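Local coordinates for virulence protein vsdE (Salmonella enterica, PDB 5LQ6) that acts as a cysteine hydrolase effector that suppresses immune responses and contributes to Salmonella virulence, at residues A[51-56]-A[85-90]. The protein carries 4 engineered substitutions. Numbering follows the deposited sequence.
Sequences QNLSRD and YNIHHR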
ATOM      1  N   GLN A  51     -15.040   9.600  -6.953  1.00 23.85           N
ATOM      2  CA  GLN A  51     -15.418   8.495  -6.089  1.00 28.83           C
ATOM      3  C   GLN A  51     -15.153   7.161  -6.747  1.00 27.78           C
ATOM      4  O   GLN A  51     -14.658   6.256  -6.100  1.00 27.81           O
ATOM      5  CB  GLN A  51     -16.903   8.564  -5.685  1.00 36.20           C
ATOM      6  CG  GLN A  51     -17.204   9.650  -4.664  1.00 45.37           C
ATOM      7  CD  GLN A  51     -16.342   9.527  -3.403  1.00 49.89           C
ATOM      8  OE1 GLN A  51     -16.073   8.414  -2.935  1.00 54.91           O
ATOM      9  NE2 GLN A  51     -15.869  10.659  -2.881  1.00 50.26           N
ATOM     10  N   ASN A  52     -15.501   7.038  -8.022  1.00 21.93           N
ATOM     11  CA  ASN A  52     -15.194   5.837  -8.792  1.00 24.22           C
ATOM     12  C   ASN A  52     -13.891   6.046  -9.564  1.00 22.47           C
ATOM     13  O   ASN A  52     -13.865   6.721 -10.582  1.00 25.45           O
ATOM     14  CB  ASN A  52     -16.312   5.454  -9.766  1.00 25.35           C
ATOM     15  CG  ASN A  52     -16.026   4.117 -10.438  1.00 27.04           C
ATOM     16  OD1 ASN A  52     -15.778   3.148  -9.753  1.00 30.93           O
ATOM     17  ND2 ASN A  52     -15.995   4.082 -11.738  1.00 26.80           N
ATOM     18  N   LEU A  53     -12.806   5.492  -9.050  1.00 20.73           N
ATOM     19  CA  LEU A  53     -11.504   5.690  -9.650  1.00 19.06           C
ATOM     20  C   LEU A  53     -11.364   4.964 -10.963  1.00 21.08           C
ATOM     21  O   LEU A  53     -11.939   3.895 -11.192  1.00 25.38           O
ATOM     22  CB  LEU A  53     -10.390   5.215  -8.685  1.00 20.07           C
ATOM     23  CG  LEU A  53     -10.215   6.041  -7.441  1.00 20.48           C
ATOM     24  CD1 LEU A  53      -9.315   5.359  -6.430  1.00 23.33           C
ATOM     25  CD2 LEU A  53      -9.694   7.439  -7.698  1.00 19.95           C
ATOM     26  N   SER A  54     -10.590   5.541 -11.822  1.00 18.78           N
ATOM     27  CA  SER A  54     -10.244   4.908 -13.045  1.00 19.56           C
ATOM     28  C   SER A  54      -8.828   4.358 -12.922  1.00 17.33           C
ATOM     29  O   SER A  54      -8.035   4.736 -12.028  1.00 16.77           O
ATOM     30  CB  SER A  54     -10.282   5.921 -14.185  1.00 19.11           C
ATOM     31  OG  SER A  54      -9.222   6.860 -14.091  1.00 20.22           O
ATOM     32  N   ARG A  55      -8.462   3.506 -13.864  1.00 16.69           N
ATOM     33  CA  ARG A  55      -7.110   2.992 -13.896  1.00 14.86           C
ATOM     34  C   ARG A  55      -6.111   4.109 -14.086  1.00 16.69           C
ATOM     35  O   ARG A  55      -5.041   4.147 -13.488  1.00 16.81           O
ATOM     36  CB  ARG A  55      -6.974   1.895 -14.954  1.00 14.53           C
ATOM     37  CG  ARG A  55      -5.647   1.183 -14.912  1.00 14.55           C
ATOM     38  CD  ARG A  55      -5.637   0.098 -15.966  1.00 14.09           C
ATOM     39  NE  ARG A  55      -4.431  -0.691 -15.896  1.00 14.11           N
ATOM     40  CZ  ARG A  55      -3.314  -0.409 -16.538  1.00 15.33           C
ATOM     41  NH1 ARG A  55      -3.218   0.688 -17.295  1.00 17.68           N
ATOM     42  NH2 ARG A  55      -2.268  -1.211 -16.406  1.00 14.23           N
ATOM     43  N   ASP A  56      -6.451   5.073 -14.943  1.00 16.68           N
ATOM     44  CA  ASP A  56      -5.583   6.194 -15.170  1.00 18.00           C
ATOM     45  C   ASP A  56      -5.421   7.065 -13.906  1.00 17.68           C
ATOM     46  O   ASP A  56      -4.338   7.584 -13.636  1.00 17.54           O
ATOM     47  CB  ASP A  56      -6.161   7.073 -16.283  1.00 21.50           C
ATOM     48  CG  ASP A  56      -5.261   8.227 -16.563  1.00 28.00           C
ATOM     49  OD1 ASP A  56      -4.163   7.957 -17.078  1.00 32.58           O
ATOM     50  OD2 ASP A  56      -5.620   9.370 -16.175  1.00 35.01           O
ATOM     51  N   TYR A  85      -3.347   5.863   1.954  1.00 12.83           N
ATOM     52  CA  TYR A  85      -3.943   7.048   2.543  1.00 13.17           C
ATOM     53  C   TYR A  85      -4.534   7.987   1.490  1.00 13.27           C
ATOM     54  O   TYR A  85      -5.660   8.451   1.648  1.00 14.89           O
ATOM     55  CB  TYR A  85      -2.898   7.780   3.375  1.00 13.48           C
ATOM     56  CG  TYR A  85      -3.329   9.072   4.047  1.00 15.26           C
ATOM     57  CD1 TYR A  85      -3.300  10.264   3.390  1.00 15.92           C
ATOM     58  CD2 TYR A  85      -3.763   9.031   5.345  1.00 16.01           C
ATOM     59  CE1 TYR A  85      -3.669  11.444   4.058  1.00 19.44           C
ATOM     60  CE2 TYR A  85      -4.113  10.207   6.032  1.00 17.83           C
ATOM     61  CZ  TYR A  85      -4.069  11.387   5.339  1.00 20.64           C
ATOM     62  OH  TYR A  85      -4.458  12.600   5.987  1.00 23.05           O
ATOM     63  N   ASN A  86      -3.775   8.275   0.453  1.00 13.43           N
ATOM     64  CA  ASN A  86      -4.225   9.163  -0.639  1.00 14.98           C
ATOM     65  C   ASN A  86      -5.473   8.578  -1.320  1.00 15.76           C
ATOM     66  O   ASN A  86      -6.437   9.280  -1.610  1.00 16.30           O
ATOM     67  CB  ASN A  86      -3.118   9.387  -1.659  1.00 15.01           C
ATOM     68  CG  ASN A  86      -1.971  10.229  -1.109  1.00 15.19           C
ATOM     69  OD1 ASN A  86      -2.093  10.768   0.001  1.00 15.45           O
ATOM     70  ND2 ASN A  86      -0.885  10.271  -1.805  1.00 14.92           N
ATOM     71  N   ILE A  87      -5.476   7.269  -1.581  1.00 13.59           N
ATOM     72  CA  ILE A  87      -6.636   6.673  -2.175  1.00 15.34           C
ATOM     73  C   ILE A  87      -7.853   6.823  -1.273  1.00 15.68           C
ATOM     74  O   ILE A  87      -8.948   7.198  -1.738  1.00 16.29           O
ATOM     75  CB  ILE A  87      -6.375   5.160  -2.494  1.00 13.96           C
ATOM     76  CG1 ILE A  87      -5.396   5.044  -3.625  1.00 15.04           C
ATOM     77  CG2 ILE A  87      -7.686   4.424  -2.815  1.00 14.10           C
ATOM     78  CD1 ILE A  87      -4.774   3.662  -3.722  1.00 16.32           C
ATOM     79  N   HIS A  88      -7.684   6.583   0.033  1.00 14.90           N
ATOM     80  CA  HIS A  88      -8.783   6.671   0.965  1.00 15.40           C
ATOM     81  C   HIS A  88      -9.419   8.094   0.916  1.00 16.85           C
ATOM     82  O   HIS A  88     -10.634   8.209   0.980  1.00 18.47           O
ATOM     83  CB  HIS A  88      -8.301   6.363   2.376  1.00 14.71           C
ATOM     84  CG  HIS A  88      -9.400   6.411   3.382  1.00 19.17           C
ATOM     85  ND1 HIS A  88     -10.254   5.348   3.580  1.00 22.79           N
ATOM     86  CD2 HIS A  88      -9.797   7.393   4.228  1.00 22.22           C
ATOM     87  CE1 HIS A  88     -11.131   5.674   4.520  1.00 24.80           C
ATOM     88  NE2 HIS A  88     -10.888   6.916   4.907  1.00 25.35           N
ATOM     89  N   HIS A  89      -8.569   9.105   0.858  1.00 15.62           N
ATOM     90  CA  HIS A  89      -9.036  10.512   0.896  1.00 18.40           C
ATOM     91  C   HIS A  89      -9.324  11.049  -0.467  1.00 20.88           C
ATOM     92  O   HIS A  89      -9.740  12.211  -0.598  1.00 22.94           O
ATOM     93  CB  HIS A  89      -7.962  11.322   1.641  1.00 19.82           C
ATOM     94  CG  HIS A  89      -7.928  11.028   3.099  1.00 20.24           C
ATOM     95  ND1 HIS A  89      -8.923  11.434   3.971  1.00 27.07           N
ATOM     96  CD2 HIS A  89      -7.068  10.285   3.841  1.00 21.90           C
ATOM     97  CE1 HIS A  89      -8.656  10.977   5.187  1.00 25.17           C
ATOM     98  NE2 HIS A  89      -7.531  10.289   5.140  1.00 23.24           N
ATOM     99  N   ARG A  90      -9.140  10.238  -1.499  1.00 18.63           N
ATOM    100  CA  ARG A  90      -9.303  10.657  -2.881  1.00 19.58           C
ATOM    101  C   ARG A  90      -8.548  11.923  -3.180  1.00 21.32           C
ATOM    102  O   ARG A  90      -9.028  12.817  -3.906  1.00 21.32           O
ATOM    103  CB  ARG A  90     -10.808  10.786  -3.245  1.00 18.83           C
ATOM    104  CG  ARG A  90     -11.574   9.491  -3.238  1.00 19.85           C
ATOM    105  CD  ARG A  90     -11.018   8.528  -4.293  1.00 22.59           C
ATOM    106  NE  ARG A  90     -11.907   7.432  -4.603  1.00 24.64           N
ATOM    107  CZ  ARG A  90     -11.902   6.240  -4.019  1.00 27.50           C
ATOM    108  NH1 ARG A  90     -11.052   5.961  -3.029  1.00 25.71           N
ATOM    109  NH2 ARG A  90     -12.759   5.295  -4.416  1.00 28.89           N
TER
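The guanidinium of R90 reaches across to the backbone of Q51 and lies with one face against L53. R90 NH2 gives a hydrogen bond to Q51 O at 2.7 Å. The oxygen lies near the guanidinium plane, and the N-H...O angle is 161°. R90 NE adds a weak bond to the same carbonyl, 3.3 Å from Q51 O. L53 comes from the opposite direction, and its CD1 sits over the centre of the guanidinium face, 3.6 Å from R90 CZ. L53 CD2 packs alongside R90 CD.

R90 follows helix 76-89 and has positive phi (50°). With two bonds back into the last turn it forms a Schellman motif. The R90 side chain bends at chi2 (-63°), which lets NH1 fold back on the helix end and bond I87 O at 2.8 Å. R90 N bonds the same oxygen from the opposite face of its carbonyl plane. R90 NE also bonds P50 O. The bonds from NH1, NH2 and NE together fix the rotation of the flat group. The contact joins this helix end to the loop leading into helix 55-65, where S54 is the N-cap and its OG bonds N57 N. L53 CD1 also meets I87 CG2 at 4.1 Å.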